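Long-range contacts in Rv1990c (MbcA) (PDB 6FKG), which neutralises the NAD+ phosphorylase toxin MbcT of Mycobacterium tuberculosis by blocking access to the toxin active site: residues I29-W40 against Q48-L58; E17-E25 against R71-F79. All coordinates share one frame; numbering follows the deposited sequence.

Contact 1: residues I29-W40 against Q48-L58; sequences IVDASPRSVARW and QRLNKQRLIEL
Asp31 and Arg49 form a salt bridge at the exposed border of this contact. NH2 of Arg49 donates to OD1 of Asp31 over 2.5 Å and in the guanidinium plane, but it reaches the carboxylate from above, 47° out of its plane. Arg49 is poorly ordered, and so short a distance is doubtful in its detail. A backbone bond lies next to it: Asn51 N donates to Val30 O at 3.2 Å. Asn51 is also the N-cap of helix 52-65, its OD1 accepting from Arg54 N. The backbone bond thus ties this N-cap to Val30, just before Asp31 turns to positive phi. A water joins the two loops further on, accepting from Ser33 N and donating to Arg49 O, with Ser36 OG as a third partner at 2.8 Å.

The apolar part centres on Trp40. Trp40 CG is trans to the backbone N (chi1 -169°), which swings the indole toward residues 50-55. Two leucines meet it over one face. Leu55 CD1 sits 3.6 Å from the centroid of the Trp40 six-membered ring, and Leu50 CD2 lies over the five-membered ring, both as CH-pi contacts. The other branch of Leu50 packs on Ala32, CD1 to CB 3.7 Å. Val30 CG1 touches Leu55 CD2 at 3.8 Å, and Ile29 CD1 meets both methyls of Leu58.

Arg35 and Gln48 both turn their polar ends to Asp119 of an MbcT chain, so this border belongs to the toxin interface. Within the antitoxin, helix 7-19 packs on Trp40 and Leu58, and helix 90-95 covers Ile29.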
# COMPACT_ATOMS: atom_id res chain seq x y z
N ILE C 29 -13.31 -14.07 -19.08
CA ILE C 29 -12.18 -13.15 -19.22
C ILE C 29 -12.57 -11.72 -18.82
O ILE C 29 -11.77 -10.98 -18.26
CB ILE C 29 -11.62 -13.16 -20.67
CG1 ILE C 29 -10.99 -14.52 -20.99
CG2 ILE C 29 -10.62 -12.02 -20.90
CD1 ILE C 29 -10.79 -14.77 -22.49
N VAL C 30 -13.82 -11.34 -19.09
CA VAL C 30 -14.22 -9.94 -18.89
C VAL C 30 -15.16 -9.76 -17.71
O VAL C 30 -15.75 -8.69 -17.55
CB VAL C 30 -14.90 -9.36 -20.16
CG1 VAL C 30 -14.00 -9.57 -21.37
CG2 VAL C 30 -16.27 -9.99 -20.40
N ASP C 31 -15.29 -10.81 -16.90
CA ASP C 31 -16.12 -10.75 -15.69
C ASP C 31 -17.57 -10.39 -16.00
O ASP C 31 -18.13 -9.47 -15.40
CB ASP C 31 -15.51 -9.76 -14.70
CG ASP C 31 -16.13 -9.86 -13.32
OD1 ASP C 31 -16.75 -10.90 -13.02
OD2 ASP C 31 -16.00 -8.89 -12.54
N ALA C 32 -18.18 -11.12 -16.93
CA ALA C 32 -19.59 -10.89 -17.27
C ALA C 32 -20.28 -12.22 -17.49
O ALA C 32 -19.62 -13.22 -17.73
CB ALA C 32 -19.71 -10.02 -18.51
N SER C 33 -21.61 -12.23 -17.43
CA SER C 33 -22.35 -13.42 -17.83
C SER C 33 -22.23 -13.58 -19.33
O SER C 33 -21.97 -12.59 -20.04
CB SER C 33 -23.83 -13.30 -17.43
OG SER C 33 -24.44 -12.26 -18.17
N PRO C 34 -22.40 -14.81 -19.83
CA PRO C 34 -22.41 -15.04 -21.28
C PRO C 34 -23.50 -14.23 -21.99
O PRO C 34 -23.25 -13.71 -23.09
CB PRO C 34 -22.67 -16.54 -21.39
CG PRO C 34 -22.12 -17.10 -20.12
CD PRO C 34 -22.43 -16.07 -19.07
N ARG C 35 -24.68 -14.10 -21.38
CA ARG C 35 -25.75 -13.32 -21.99
C ARG C 35 -25.35 -11.84 -22.12
O ARG C 35 -25.65 -11.20 -23.12
CB ARG C 35 -27.05 -13.42 -21.20
CG ARG C 35 -28.17 -12.60 -21.84
CD ARG C 35 -29.55 -12.92 -21.27
NE ARG C 35 -29.66 -12.54 -19.87
CZ ARG C 35 -30.12 -11.37 -19.44
NH1 ARG C 35 -30.52 -10.44 -20.31
NH2 ARG C 35 -30.19 -11.12 -18.14
N SER C 36 -24.68 -11.32 -21.10
CA SER C 36 -24.24 -9.93 -21.13
C SER C 36 -23.23 -9.69 -22.26
O SER C 36 -23.25 -8.63 -22.92
CB SER C 36 -23.65 -9.52 -19.78
OG SER C 36 -24.68 -9.45 -18.80
N VAL C 37 -22.34 -10.65 -22.50
CA VAL C 37 -21.37 -10.52 -23.59
C VAL C 37 -22.08 -10.58 -24.94
O VAL C 37 -21.78 -9.80 -25.84
CB VAL C 37 -20.28 -11.62 -23.52
CG1 VAL C 37 -19.40 -11.59 -24.77
CG2 VAL C 37 -19.44 -11.44 -22.27
N ALA C 38 -23.02 -11.52 -25.07
CA ALA C 38 -23.76 -11.68 -26.32
C ALA C 38 -24.53 -10.41 -26.66
O ALA C 38 -24.52 -9.96 -27.80
CB ALA C 38 -24.72 -12.88 -26.24
N ARG C 39 -25.18 -9.83 -25.65
CA ARG C 39 -25.95 -8.60 -25.83
C ARG C 39 -25.06 -7.40 -26.15
O ARG C 39 -25.38 -6.61 -27.04
CB ARG C 39 -26.80 -8.30 -24.59
CG ARG C 39 -28.02 -9.20 -24.46
CD ARG C 39 -28.91 -8.82 -23.27
NE ARG C 39 -29.34 -7.42 -23.30
CZ ARG C 39 -30.37 -6.96 -24.00
NH1 ARG C 39 -31.10 -7.78 -24.76
NH2 ARG C 39 -30.67 -5.67 -23.96
N TRP C 40 -23.96 -7.26 -25.41
CA TRP C 40 -23.03 -6.16 -25.63
C TRP C 40 -22.49 -6.20 -27.06
O TRP C 40 -22.50 -5.19 -27.75
CB TRP C 40 -21.86 -6.22 -24.63
CG TRP C 40 -21.01 -4.99 -24.64
CD1 TRP C 40 -21.13 -3.90 -23.81
CD2 TRP C 40 -19.93 -4.69 -25.53
NE1 TRP C 40 -20.17 -2.97 -24.12
CE2 TRP C 40 -19.43 -3.43 -25.17
CE3 TRP C 40 -19.33 -5.39 -26.58
CZ2 TRP C 40 -18.35 -2.83 -25.84
CZ3 TRP C 40 -18.26 -4.80 -27.24
CH2 TRP C 40 -17.79 -3.54 -26.87
N GLN C 48 -26.14 -5.00 -16.60
CA GLN C 48 -25.40 -5.88 -15.70
C GLN C 48 -23.91 -5.58 -15.73
O GLN C 48 -23.43 -4.85 -16.62
CB GLN C 48 -25.63 -7.35 -16.06
CG GLN C 48 -27.09 -7.81 -15.93
CD GLN C 48 -27.90 -7.55 -17.19
OE1 GLN C 48 -27.40 -6.97 -18.15
NE2 GLN C 48 -29.16 -7.99 -17.18
N ARG C 49 -23.19 -6.15 -14.76
CA ARG C 49 -21.73 -6.02 -14.68
C ARG C 49 -21.02 -6.52 -15.93
O ARG C 49 -21.23 -7.65 -16.38
CB ARG C 49 -21.20 -6.79 -13.47
CG ARG C 49 -21.77 -8.20 -13.33
CD ARG C 49 -21.12 -8.98 -12.19
NE ARG C 49 -20.02 -9.82 -12.65
CZ ARG C 49 -20.16 -11.03 -13.20
NH1 ARG C 49 -21.36 -11.56 -13.36
NH2 ARG C 49 -19.09 -11.72 -13.58
N LEU C 50 -20.16 -5.67 -16.49
CA LEU C 50 -19.34 -6.06 -17.64
C LEU C 50 -18.14 -5.15 -17.75
O LEU C 50 -18.28 -3.92 -17.80
CB LEU C 50 -20.15 -6.02 -18.93
CG LEU C 50 -19.36 -6.42 -20.18
CD1 LEU C 50 -20.17 -7.35 -21.07
CD2 LEU C 50 -18.91 -5.19 -20.95
N ASN C 51 -16.95 -5.73 -17.79
CA ASN C 51 -15.74 -4.93 -17.86
C ASN C 51 -15.40 -4.62 -19.31
O ASN C 51 -14.77 -5.42 -20.00
CB ASN C 51 -14.57 -5.64 -17.16
CG ASN C 51 -13.39 -4.71 -16.92
OD1 ASN C 51 -13.15 -3.80 -17.71
ND2 ASN C 51 -12.67 -4.93 -15.83
N LYS C 52 -15.82 -3.44 -19.77
CA LYS C 52 -15.60 -3.04 -21.15
C LYS C 52 -14.11 -2.91 -21.49
O LYS C 52 -13.69 -3.24 -22.59
CB LYS C 52 -16.30 -1.71 -21.42
CG LYS C 52 -15.95 -1.09 -22.77
CD LYS C 52 -16.73 0.21 -22.97
CE LYS C 52 -16.15 1.03 -24.11
NZ LYS C 52 -16.88 2.31 -24.24
N GLN C 53 -13.32 -2.42 -20.54
CA GLN C 53 -11.88 -2.32 -20.74
C GLN C 53 -11.28 -3.69 -21.08
O GLN C 53 -10.45 -3.81 -21.98
CB GLN C 53 -11.21 -1.73 -19.50
CG GLN C 53 -9.70 -1.54 -19.65
CD GLN C 53 -8.97 -1.34 -18.32
OE1 GLN C 53 -9.49 -0.68 -17.41
NE2 GLN C 53 -7.77 -1.91 -18.20
N ARG C 54 -11.73 -4.73 -20.37
CA ARG C 54 -11.21 -6.07 -20.63
C ARG C 54 -11.66 -6.61 -21.99
O ARG C 54 -10.90 -7.31 -22.66
CB ARG C 54 -11.63 -7.04 -19.53
CG ARG C 54 -10.95 -6.81 -18.20
CD ARG C 54 -9.47 -7.22 -18.23
NE ARG C 54 -8.91 -7.02 -16.90
CZ ARG C 54 -8.34 -5.89 -16.50
NH1 ARG C 54 -8.20 -4.86 -17.34
NH2 ARG C 54 -7.89 -5.79 -15.25
N LEU C 55 -12.89 -6.30 -22.40
CA LEU C 55 -13.37 -6.71 -23.72
C LEU C 55 -12.50 -6.12 -24.82
O LEU C 55 -12.14 -6.79 -25.79
CB LEU C 55 -14.83 -6.29 -23.94
CG LEU C 55 -15.98 -7.25 -23.69
CD1 LEU C 55 -17.27 -6.55 -24.04
CD2 LEU C 55 -15.83 -8.53 -24.50
N ILE C 56 -12.14 -4.85 -24.66
CA ILE C 56 -11.31 -4.20 -25.66
C ILE C 56 -9.92 -4.80 -25.67
O ILE C 56 -9.33 -5.04 -26.73
CB ILE C 56 -11.24 -2.68 -25.42
CG1 ILE C 56 -12.63 -2.08 -25.63
CG2 ILE C 56 -10.21 -2.05 -26.35
CD1 ILE C 56 -12.79 -0.69 -25.05
N GLU C 57 -9.38 -5.06 -24.48
CA GLU C 57 -8.05 -5.65 -24.39
C GLU C 57 -8.03 -7.05 -25.02
O GLU C 57 -7.09 -7.42 -25.71
CB GLU C 57 -7.61 -5.69 -22.93
CG GLU C 57 -7.33 -4.28 -22.39
CD GLU C 57 -7.28 -4.21 -20.88
OE1 GLU C 57 -7.49 -5.25 -20.22
OE2 GLU C 57 -7.02 -3.12 -20.34
N LEU C 58 -9.10 -7.80 -24.81
CA LEU C 58 -9.22 -9.12 -25.43
C LEU C 58 -9.28 -9.02 -26.96
O LEU C 58 -8.67 -9.82 -27.67
CB LEU C 58 -10.46 -9.83 -24.90
CG LEU C 58 -10.76 -11.20 -25.50
CD1 LEU C 58 -9.57 -12.17 -25.30
CD2 LEU C 58 -12.05 -11.77 -24.88
O HOH W 1 -23.02 -9.73 -16.58

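Contact 2: residues E17-E25 against R71-F79; sequences ERLGLTYEE and RDQANVWMF
Asn75 reaches Leu19 because its CG is trans to the backbone N (chi1 -177°), which carries the amide across to the end of helix 7-19. There ND2 donates to Leu19 O over 3.1 Å in a nearly straight bond (168°), with the acceptor in the amide plane. Leu19 CG is likewise trans to its N, so that although CB starts away from helix 71-78, CD1 comes to 3.6 Å from Ala74 CB and CD2 rests on Met78 CG.

Gly20 follows with positive phi and leaves the helix. Arg71 lies extended along this turn: its CG is 3.5 Å from Arg18 O, and its NH2 is 3.3 Å from Gly20 CA. Arg71 NH1 is held by a salt bridge to Asp72 OD1.

Two waters link the Asn75 amide to the Glu25 carboxylate. One accepts from Asn75 ND2 and lies near Gly20 O and Glu25 OE1; the other lies between Asn75 OD1 and Glu25 OE2. Glu25 also forms a capping box with Thr22 at the start of helix 23-30: Glu25 N donates to Thr22 OG1, and Thr22 N donates to Glu25 OE1 at 2.9 Å. This second bond helps fix the carboxylate beside Phe79, where Glu25 CD is 3.5 Å from Phe79 CZ and the two planes are 25° apart. Leu21 CD2 meets the edge of the same ring, 3.8 Å from Phe79 CE2.

Helix 52-65 packs against the apolar side: Ala62 touches Leu19, while Leu65 packs on Ala74 and Met78. Helix 99-110 covers Trp77 of helix 71-78.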
# COMPACT_ATOMS: atom_id res chain seq x y z
N GLU C 17 -15.18 -13.32 -32.77
CA GLU C 17 -15.70 -14.39 -33.60
C GLU C 17 -14.60 -14.99 -34.47
O GLU C 17 -14.60 -16.20 -34.74
CB GLU C 17 -16.86 -13.89 -34.46
CG GLU C 17 -18.11 -13.57 -33.65
CD GLU C 17 -18.50 -14.69 -32.68
OE1 GLU C 17 -18.54 -15.87 -33.11
OE2 GLU C 17 -18.77 -14.39 -31.50
N ARG C 18 -13.66 -14.15 -34.91
CA ARG C 18 -12.56 -14.64 -35.74
C ARG C 18 -11.69 -15.63 -34.96
O ARG C 18 -11.11 -16.54 -35.54
CB ARG C 18 -11.73 -13.48 -36.29
CG ARG C 18 -12.39 -12.75 -37.45
CD ARG C 18 -11.46 -11.76 -38.13
NE ARG C 18 -11.12 -10.64 -37.26
CZ ARG C 18 -11.85 -9.53 -37.14
NH1 ARG C 18 -12.98 -9.40 -37.83
NH2 ARG C 18 -11.46 -8.56 -36.32
N LEU C 19 -11.62 -15.45 -33.65
CA LEU C 19 -10.83 -16.33 -32.80
C LEU C 19 -11.65 -17.55 -32.35
O LEU C 19 -11.10 -18.53 -31.86
CB LEU C 19 -10.32 -15.55 -31.59
CG LEU C 19 -9.44 -16.23 -30.53
CD1 LEU C 19 -8.22 -16.84 -31.15
CD2 LEU C 19 -9.06 -15.19 -29.47
N GLY C 20 -12.96 -17.47 -32.51
CA GLY C 20 -13.83 -18.60 -32.20
C GLY C 20 -14.14 -18.80 -30.73
O GLY C 20 -14.52 -19.90 -30.31
N LEU C 21 -13.97 -17.75 -29.93
CA LEU C 21 -14.28 -17.85 -28.51
C LEU C 21 -15.78 -18.02 -28.29
O LEU C 21 -16.60 -17.51 -29.05
CB LEU C 21 -13.80 -16.61 -27.76
CG LEU C 21 -12.30 -16.33 -27.87
CD1 LEU C 21 -11.91 -15.19 -26.93
CD2 LEU C 21 -11.47 -17.58 -27.59
N THR C 22 -16.13 -18.77 -27.26
CA THR C 22 -17.52 -18.86 -26.84
C THR C 22 -17.81 -17.69 -25.91
O THR C 22 -16.89 -17.13 -25.33
CB THR C 22 -17.81 -20.16 -26.09
OG1 THR C 22 -17.14 -20.12 -24.82
CG2 THR C 22 -17.31 -21.36 -26.89
N TYR C 23 -19.08 -17.33 -25.77
CA TYR C 23 -19.43 -16.24 -24.85
C TYR C 23 -19.15 -16.63 -23.40
O TYR C 23 -18.94 -15.77 -22.55
CB TYR C 23 -20.90 -15.83 -25.04
CG TYR C 23 -21.15 -15.07 -26.32
CD1 TYR C 23 -20.22 -14.14 -26.77
CD2 TYR C 23 -22.28 -15.29 -27.09
CE1 TYR C 23 -20.42 -13.43 -27.94
CE2 TYR C 23 -22.49 -14.58 -28.27
CZ TYR C 23 -21.55 -13.65 -28.68
OH TYR C 23 -21.73 -12.94 -29.84
N GLU C 24 -19.13 -17.93 -23.10
CA GLU C 24 -18.74 -18.35 -21.76
C GLU C 24 -17.26 -18.07 -21.53
O GLU C 24 -16.88 -17.60 -20.45
CB GLU C 24 -19.02 -19.83 -21.52
CG GLU C 24 -20.50 -20.17 -21.46
CD GLU C 24 -21.15 -20.07 -22.82
OE1 GLU C 24 -20.42 -20.31 -23.81
OE2 GLU C 24 -22.34 -19.73 -22.92
N GLU C 25 -16.43 -18.34 -22.53
CA GLU C 25 -15.00 -18.05 -22.42
C GLU C 25 -14.77 -16.56 -22.29
O GLU C 25 -13.99 -16.11 -21.46
CB GLU C 25 -14.22 -18.57 -23.63
CG GLU C 25 -13.98 -20.08 -23.57
CD GLU C 25 -13.66 -20.66 -24.93
OE1 GLU C 25 -13.89 -19.97 -25.95
OE2 GLU C 25 -13.18 -21.81 -24.98
N ARG C 71 -6.47 -19.67 -36.92
CA ARG C 71 -7.63 -19.69 -36.02
C ARG C 71 -7.67 -20.82 -34.98
O ARG C 71 -7.74 -20.54 -33.78
CB ARG C 71 -8.90 -19.77 -36.86
CG ARG C 71 -10.18 -19.83 -36.05
CD ARG C 71 -11.35 -20.24 -36.94
NE ARG C 71 -12.62 -20.10 -36.24
CZ ARG C 71 -13.06 -20.95 -35.31
NH1 ARG C 71 -12.32 -22.00 -34.96
NH2 ARG C 71 -14.24 -20.73 -34.73
N ASP C 72 -7.66 -22.07 -35.43
CA ASP C 72 -7.84 -23.17 -34.49
C ASP C 72 -6.72 -23.20 -33.44
O ASP C 72 -6.98 -23.38 -32.25
CB ASP C 72 -7.93 -24.51 -35.23
CG ASP C 72 -9.31 -24.75 -35.83
OD1 ASP C 72 -10.15 -23.82 -35.78
OD2 ASP C 72 -9.56 -25.85 -36.35
N GLN C 73 -5.49 -22.99 -33.88
CA GLN C 73 -4.35 -23.01 -32.96
C GLN C 73 -4.31 -21.76 -32.08
O GLN C 73 -3.88 -21.80 -30.94
CB GLN C 73 -3.03 -23.16 -33.74
CG GLN C 73 -2.76 -24.62 -34.19
CD GLN C 73 -3.70 -25.08 -35.30
OE1 GLN C 73 -3.96 -24.34 -36.24
NE2 GLN C 73 -4.20 -26.32 -35.19
N ALA C 74 -4.79 -20.65 -32.62
CA ALA C 74 -4.87 -19.41 -31.86
C ALA C 74 -5.81 -19.62 -30.69
O ALA C 74 -5.53 -19.25 -29.55
CB ALA C 74 -5.34 -18.27 -32.75
N ASN C 75 -6.93 -20.27 -30.97
CA ASN C 75 -7.91 -20.55 -29.95
C ASN C 75 -7.34 -21.41 -28.82
O ASN C 75 -7.43 -21.07 -27.65
CB ASN C 75 -9.12 -21.22 -30.59
CG ASN C 75 -10.23 -21.48 -29.60
OD1 ASN C 75 -10.11 -22.34 -28.74
ND2 ASN C 75 -11.33 -20.75 -29.75
N VAL C 76 -6.75 -22.55 -29.18
CA VAL C 76 -6.08 -23.41 -28.20
C VAL C 76 -5.01 -22.66 -27.40
O VAL C 76 -4.88 -22.83 -26.18
CB VAL C 76 -5.41 -24.62 -28.91
CG1 VAL C 76 -4.59 -25.44 -27.92
CG2 VAL C 76 -6.47 -25.48 -29.62
N TRP C 77 -4.24 -21.85 -28.09
CA TRP C 77 -3.14 -21.08 -27.46
C TRP C 77 -3.62 -20.19 -26.32
O TRP C 77 -2.94 -20.05 -25.29
CB TRP C 77 -2.46 -20.23 -28.53
CG TRP C 77 -1.25 -19.48 -28.10
CD1 TRP C 77 0.05 -19.93 -28.12
CD2 TRP C 77 -1.20 -18.10 -27.67
NE1 TRP C 77 0.90 -18.91 -27.70
CE2 TRP C 77 0.15 -17.80 -27.41
CE3 TRP C 77 -2.17 -17.12 -27.44
CZ2 TRP C 77 0.57 -16.54 -26.96
CZ3 TRP C 77 -1.76 -15.86 -27.00
CH2 TRP C 77 -0.41 -15.59 -26.77
N MET C 78 -4.80 -19.60 -26.48
CA MET C 78 -5.35 -18.71 -25.45
C MET C 78 -5.55 -19.46 -24.14
O MET C 78 -5.42 -18.86 -23.08
CB MET C 78 -6.69 -18.10 -25.89
CG MET C 78 -6.58 -17.10 -27.01
SD MET C 78 -5.77 -15.58 -26.50
CE MET C 78 -6.93 -14.98 -25.27
N PHE C 79 -5.81 -20.77 -24.21
CA PHE C 79 -6.15 -21.52 -23.00
C PHE C 79 -5.09 -22.55 -22.61
O PHE C 79 -5.32 -23.40 -21.75
CB PHE C 79 -7.52 -22.18 -23.17
CG PHE C 79 -8.58 -21.20 -23.56
CD1 PHE C 79 -9.08 -20.31 -22.63
CD2 PHE C 79 -9.03 -21.12 -24.88
CE1 PHE C 79 -10.03 -19.37 -22.98
CE2 PHE C 79 -9.98 -20.19 -25.24
CZ PHE C 79 -10.48 -19.31 -24.30
O HOH W 2 -13.77 -21.46 -28.36
O HOH W 3 -11.46 -23.16 -26.61

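Overall arrangement
From the N terminus, helix 7-19 runs into the turn that opens contact 2. Helix 23-30 follows and leads into contact 1, which closes a short loop: the chain passes through helix 34-41, bends back and starts helix 52-65. Helix 71-78 then returns to residues 17-25 and closes the longer loop of contact 2. Contact 1 is therefore nested inside contact 2. Their centres are about 15 Å apart, and both use helix 23-30. They touch directly where Tyr23 packs on Val37 and Ala38. Together they tie the early helices to helix 52-65 and to helix 71-78, which lies in the toxin-binding family region.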